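Local coordinates for protein superoxide dismutase (Chaetomium thermophilum, PDB 4BR6) that probably protects cells from oxidative damage as a manganese-dependent enzyme that converts superoxide radicals into hydrogen peroxide and molecular oxygen, at residues G12-E15 with P16-A20; L81-A84 with S85-G89; N36-N39 with S40-A44. All coordinates share one frame; numbering follows the deposited sequence.

Interaction 1: residues G12-E15 with P16-A20; sequences GALE and PYISA
Two backbone amides share the carbonyl oxygen of Leu14. Tyr17 N approaches Leu14 O at 2.9 Å in the carbonyl plane, on a lone pair, whereas Ile18 N comes from above that plane, 3.2 Å from Leu14 O, with the straighter N-H (166°). A water adds a bridge, accepting from Leu14 N and donating to Ile18 O. The cis peptide bond before Pro16 folds the chain back on itself just after the type I turn Gly12-Glu15.

Glu15 supplies the polar side-chain contact. With CG anti to the carbonyl carbon (chi1 -66°) and the chain extended beyond it, its carboxylate arrives at the start of helix 20-50, where OE2 accepts from Ala20 N at 2.8 Å on its anti side. Ser19, the N-cap of that helix, turns its OG to Ile22 N. The helix belongs to the alpha-hairpin domain of iron/manganese superoxide dismutases and carries the metal ligand His26, whose side chain is about 6 Å from that of Ile18.

The remaining contacts are apolar. Ala20 CB sits 3.5 Å from Gly12 CA, Pro16 CD lies over one face of the Tyr17 ring toward its rim, and Leu14 CD1 lies 4.5 Å from Ile18 CD1; both of these buried side chains also touch Met23.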
# COMPACT_ATOMS: atom_id res chain seq x y z
N GLY B 12 -20.93 -18.95 22.53
CA GLY B 12 -20.21 -20.20 22.73
C GLY B 12 -20.64 -21.36 21.84
O GLY B 12 -20.18 -22.49 22.02
N ALA B 13 -21.49 -21.08 20.86
CA ALA B 13 -22.08 -22.14 20.04
C ALA B 13 -21.07 -22.76 19.08
O ALA B 13 -21.26 -23.89 18.60
CB ALA B 13 -23.27 -21.60 19.28
N LEU B 14 -20.00 -22.04 18.80
CA LEU B 14 -19.02 -22.47 17.81
C LEU B 14 -17.83 -23.18 18.44
O LEU B 14 -16.91 -23.60 17.76
CB LEU B 14 -18.53 -21.29 16.98
CG LEU B 14 -19.61 -20.46 16.26
CD1 LEU B 14 -19.01 -19.65 15.12
CD2 LEU B 14 -20.76 -21.33 15.75
N GLU B 15 -17.86 -23.31 19.76
CA GLU B 15 -16.86 -24.11 20.43
C GLU B 15 -17.04 -25.57 20.01
O GLU B 15 -18.15 -25.98 19.70
CB GLU B 15 -16.97 -23.95 21.95
CG GLU B 15 -16.63 -22.55 22.42
CD GLU B 15 -16.26 -22.48 23.88
OE1 GLU B 15 -16.62 -23.39 24.65
OE2 GLU B 15 -15.61 -21.49 24.27
N PRO B 16 -15.96 -26.36 19.97
CA PRO B 16 -14.58 -26.02 20.33
C PRO B 16 -13.76 -25.32 19.23
O PRO B 16 -12.57 -25.11 19.43
CB PRO B 16 -13.96 -27.39 20.62
CG PRO B 16 -14.69 -28.32 19.69
CD PRO B 16 -16.08 -27.77 19.56
N TYR B 17 -14.37 -24.96 18.11
CA TYR B 17 -13.57 -24.45 16.99
C TYR B 17 -13.12 -23.01 17.19
O TYR B 17 -11.95 -22.68 16.96
CB TYR B 17 -14.34 -24.64 15.68
CG TYR B 17 -14.73 -26.09 15.55
CD1 TYR B 17 -13.78 -27.07 15.35
CD2 TYR B 17 -16.05 -26.48 15.69
CE1 TYR B 17 -14.14 -28.40 15.26
CE2 TYR B 17 -16.41 -27.80 15.60
CZ TYR B 17 -15.46 -28.76 15.39
OH TYR B 17 -15.85 -30.08 15.30
N ILE B 18 -14.05 -22.16 17.60
CA ILE B 18 -13.72 -20.81 18.01
C ILE B 18 -14.31 -20.60 19.41
O ILE B 18 -15.49 -20.86 19.62
CB ILE B 18 -14.29 -19.77 17.04
CG1 ILE B 18 -13.85 -20.05 15.59
CG2 ILE B 18 -13.87 -18.36 17.46
CD1 ILE B 18 -14.57 -19.20 14.54
N SER B 19 -13.50 -20.12 20.35
CA SER B 19 -13.91 -19.96 21.73
C SER B 19 -14.97 -18.86 21.91
O SER B 19 -15.07 -17.94 21.10
CB SER B 19 -12.70 -19.65 22.61
OG SER B 19 -12.23 -18.35 22.36
N ALA B 20 -15.76 -18.98 22.97
CA ALA B 20 -16.82 -18.03 23.26
C ALA B 20 -16.24 -16.66 23.58
O ALA B 20 -16.86 -15.63 23.28
CB ALA B 20 -17.64 -18.52 24.43
O HOH W 1 -18.13 -20.41 20.31

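Interaction 2: residues L81-A84 with S85-G89; sequences LAPA and SREGG
Pro83 O is gripped by two amides of the segment 85-89, which reach it from opposite faces of its carbonyl plane. Arg86 N, at 3.1 Å from Pro83 O, closes the type I beta turn Pro83-Arg86 with a fairly straight N-H (158°). Gly88 N, at 3.2 Å from Pro83 O, makes the more bent bond (138°). Beyond it Gly88 CA lies 3.4 Å from Ala82 O, a CA-H...O contact. Gly88 has no CB to obstruct this approach, which is consistent with the close passage of the two backbones.

The turn lies in the connection between helix 61-79, the second arm of the family's alpha-hairpin, and helix 94-104. Backbone bonds from Ala82 to Val184 and from Gly89 to Ile185 tie it to the loop ahead of the C-terminal helix 187-195.

Among the side chains, Pro83 CG lies over one face of the Arg86 guanidinium, offset toward its rim and 3.4 Å from Arg86 CZ. The Arg86 chain, bent at chi3 (-112°), brings the planar group back to the CG corner of the proline. Glu87, bent at chi2, brings its carboxylate over Ala82, with OE2 3.7 Å from Ala82 CB. The same oxygen forms a long salt bridge of 3.8 Å to Arg86 NH1, well out of the guanidinium plane, so charge alone links them. An alanine in place of Glu87 would probably leave the Arg86 guanidinium without this nearby negative charge and uncover part of the Ala82 methyl.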
# COMPACT_ATOMS: atom_id res chain seq x y z
N LEU B 81 -20.93 -18.29 9.25
CA LEU B 81 -20.54 -19.13 10.37
C LEU B 81 -21.81 -19.70 11.00
O LEU B 81 -22.82 -19.01 11.11
CB LEU B 81 -19.76 -18.34 11.44
CG LEU B 81 -18.33 -17.88 11.14
CD1 LEU B 81 -17.80 -17.06 12.28
CD2 LEU B 81 -17.39 -19.05 10.86
N ALA B 82 -21.75 -20.96 11.42
CA ALA B 82 -22.87 -21.57 12.10
C ALA B 82 -22.37 -22.73 12.95
O ALA B 82 -21.33 -23.31 12.65
CB ALA B 82 -23.91 -22.04 11.10
N PRO B 83 -23.08 -23.05 14.04
CA PRO B 83 -22.69 -24.17 14.89
C PRO B 83 -22.57 -25.47 14.11
O PRO B 83 -23.34 -25.70 13.19
CB PRO B 83 -23.83 -24.28 15.90
CG PRO B 83 -24.95 -23.42 15.34
CD PRO B 83 -24.30 -22.38 14.53
N ALA B 84 -21.61 -26.31 14.49
CA ALA B 84 -21.34 -27.55 13.76
C ALA B 84 -22.51 -28.53 13.82
O ALA B 84 -22.66 -29.38 12.95
CB ALA B 84 -20.09 -28.21 14.29
N SER B 85 -23.35 -28.39 14.85
CA SER B 85 -24.49 -29.30 15.04
C SER B 85 -25.63 -28.96 14.12
O SER B 85 -26.62 -29.68 14.07
CB SER B 85 -24.99 -29.25 16.49
OG SER B 85 -25.76 -28.08 16.74
N ARG B 86 -25.50 -27.86 13.38
CA ARG B 86 -26.55 -27.40 12.48
C ARG B 86 -26.03 -27.16 11.07
O ARG B 86 -25.72 -28.11 10.36
CB ARG B 86 -27.20 -26.13 13.03
CG ARG B 86 -27.93 -26.32 14.33
CD ARG B 86 -28.71 -25.07 14.67
NE ARG B 86 -28.17 -24.39 15.83
CZ ARG B 86 -28.25 -23.08 16.06
NH1 ARG B 86 -28.85 -22.27 15.20
NH2 ARG B 86 -27.73 -22.58 17.16
N GLU B 87 -25.94 -25.90 10.68
CA GLU B 87 -25.71 -25.54 9.27
C GLU B 87 -24.23 -25.26 9.00
O GLU B 87 -23.86 -24.86 7.90
CB GLU B 87 -26.54 -24.31 8.90
CG GLU B 87 -27.79 -24.10 9.75
CD GLU B 87 -27.59 -23.02 10.79
OE1 GLU B 87 -27.75 -21.82 10.45
OE2 GLU B 87 -27.26 -23.37 11.94
N GLY B 88 -23.41 -25.48 10.01
CA GLY B 88 -21.99 -25.20 9.91
C GLY B 88 -21.26 -26.48 9.61
O GLY B 88 -21.69 -27.56 10.02
N GLY B 89 -20.16 -26.37 8.88
CA GLY B 89 -19.34 -27.51 8.56
C GLY B 89 -19.86 -28.24 7.34
O GLY B 89 -20.70 -27.72 6.60

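Interaction 3: residues N36-N39 with S40-A44; sequences NGLN and SALEA
Leu42 packs against Leu38 one helical turn earlier, the two side chains lying side by side and pointing the same way. Starting at the backbone, Leu42 CB rests 3.6 Å from Leu38 O and also passes near Asn39 O. Its CG keeps the same distance from Leu38 O, because chi1 of -79° sets the branch beside the backbone N and therefore over the preceding turn. At the tip, Leu42 CD1 meets Leu38 CD1 at 4.0 Å and still lies near Leu38 O. Leu38 takes the other course, with CG anti to its backbone N (chi1 177°), and sends that methyl forward to the meeting point.

Both leucines lie on the inward side of helix 20-50, the first arm of the alpha-hairpin, where they touch Leu64 of the second arm, helix 61-79. Leu38 also packs on His71 of that helix and on Phe54 of the second subunit, while Leu42 reaches Glu49 of the same neighbouring subunit. The two side chains thus contribute both to the hairpin interior and to the subunit interface.

Four successive i to i+4 bonds carry the backbone through this part of the helix. Ser40 N to Asn36 O and Glu43 N to Asn39 O, for example, are each 2.9 Å. Glu43, extended beyond CG, runs back past Asn39 one turn earlier, its CB and CG each 3.4 Å from Asn39 O and its OE2 4.2 Å from Asn39 CB. The buried amide of Asn39 is held elsewhere: its OD1 accepts from Ala2 N, linking the helix to the N-terminal end of the chain.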
# COMPACT_ATOMS: atom_id res chain seq x y z
N ASN B 36 -19.34 2.17 14.98
CA ASN B 36 -19.32 3.53 15.50
C ASN B 36 -18.44 4.42 14.63
O ASN B 36 -18.78 5.58 14.36
CB ASN B 36 -18.82 3.54 16.94
CG ASN B 36 -19.71 2.74 17.89
OD1 ASN B 36 -20.90 2.57 17.65
ND2 ASN B 36 -19.13 2.26 18.97
N GLY B 37 -17.32 3.85 14.18
CA GLY B 37 -16.36 4.57 13.37
C GLY B 37 -16.97 4.91 12.02
O GLY B 37 -16.73 5.97 11.48
N LEU B 38 -17.79 4.00 11.50
CA LEU B 38 -18.47 4.22 10.24
C LEU B 38 -19.46 5.40 10.31
O LEU B 38 -19.40 6.31 9.50
CB LEU B 38 -19.20 2.95 9.80
CG LEU B 38 -20.02 3.09 8.52
CD1 LEU B 38 -19.20 3.64 7.35
CD2 LEU B 38 -20.62 1.76 8.19
N ASN B 39 -20.37 5.37 11.28
CA ASN B 39 -21.31 6.47 11.49
C ASN B 39 -20.59 7.79 11.74
O ASN B 39 -20.98 8.82 11.20
CB ASN B 39 -22.27 6.14 12.64
CG ASN B 39 -23.16 4.94 12.33
OD1 ASN B 39 -23.65 4.78 11.22
ND2 ASN B 39 -23.35 4.07 13.32
N SER B 40 -19.52 7.76 12.55
CA SER B 40 -18.72 8.95 12.84
C SER B 40 -18.07 9.54 11.58
O SER B 40 -18.07 10.75 11.38
CB SER B 40 -17.64 8.62 13.86
OG SER B 40 -16.66 9.65 13.89
N ALA B 41 -17.51 8.67 10.74
CA ALA B 41 -16.91 9.08 9.48
C ALA B 41 -17.95 9.72 8.58
O ALA B 41 -17.69 10.75 7.96
CB ALA B 41 -16.27 7.87 8.77
N LEU B 42 -19.13 9.11 8.49
CA LEU B 42 -20.19 9.60 7.61
C LEU B 42 -20.79 10.92 8.10
O LEU B 42 -21.14 11.78 7.29
CB LEU B 42 -21.27 8.54 7.43
CG LEU B 42 -20.91 7.43 6.43
CD1 LEU B 42 -21.94 6.34 6.44
CD2 LEU B 42 -20.76 7.97 5.00
N GLU B 43 -20.90 11.08 9.42
CA GLU B 43 -21.38 12.33 10.01
C GLU B 43 -20.38 13.45 9.78
O GLU B 43 -20.74 14.55 9.36
CB GLU B 43 -21.60 12.16 11.51
CG GLU B 43 -22.91 11.50 11.88
CD GLU B 43 -22.97 10.99 13.31
OE1 GLU B 43 -22.32 11.58 14.20
OE2 GLU B 43 -23.68 9.98 13.53
N ALA B 44 -19.11 13.16 10.03
CA ALA B 44 -18.06 14.15 9.87
C ALA B 44 -17.93 14.58 8.40
O ALA B 44 -17.60 15.74 8.12
CB ALA B 44 -16.75 13.61 10.40

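Overall arrangement
Along the chain the order is interaction 1, interaction 3, interaction 2. Interactions 1 and 3 both belong to the alpha-hairpin domain: the first leads into helix 20-50, and the third lies well along that same helix, with centres about 32 Å apart. Interaction 2 follows the hairpin's second arm, helix 61-79, yet returns to interaction 1, about 11 Å away, centre to centre; Leu14 CD2 packs 3.4 Å from Pro83 N, so the loops before and after the hairpin meet at its base. Interaction 3 lies on the opposite side of the chain's centre from interaction 2, toward the second subunit. The two arms carry the manganese ligands His26 and His74.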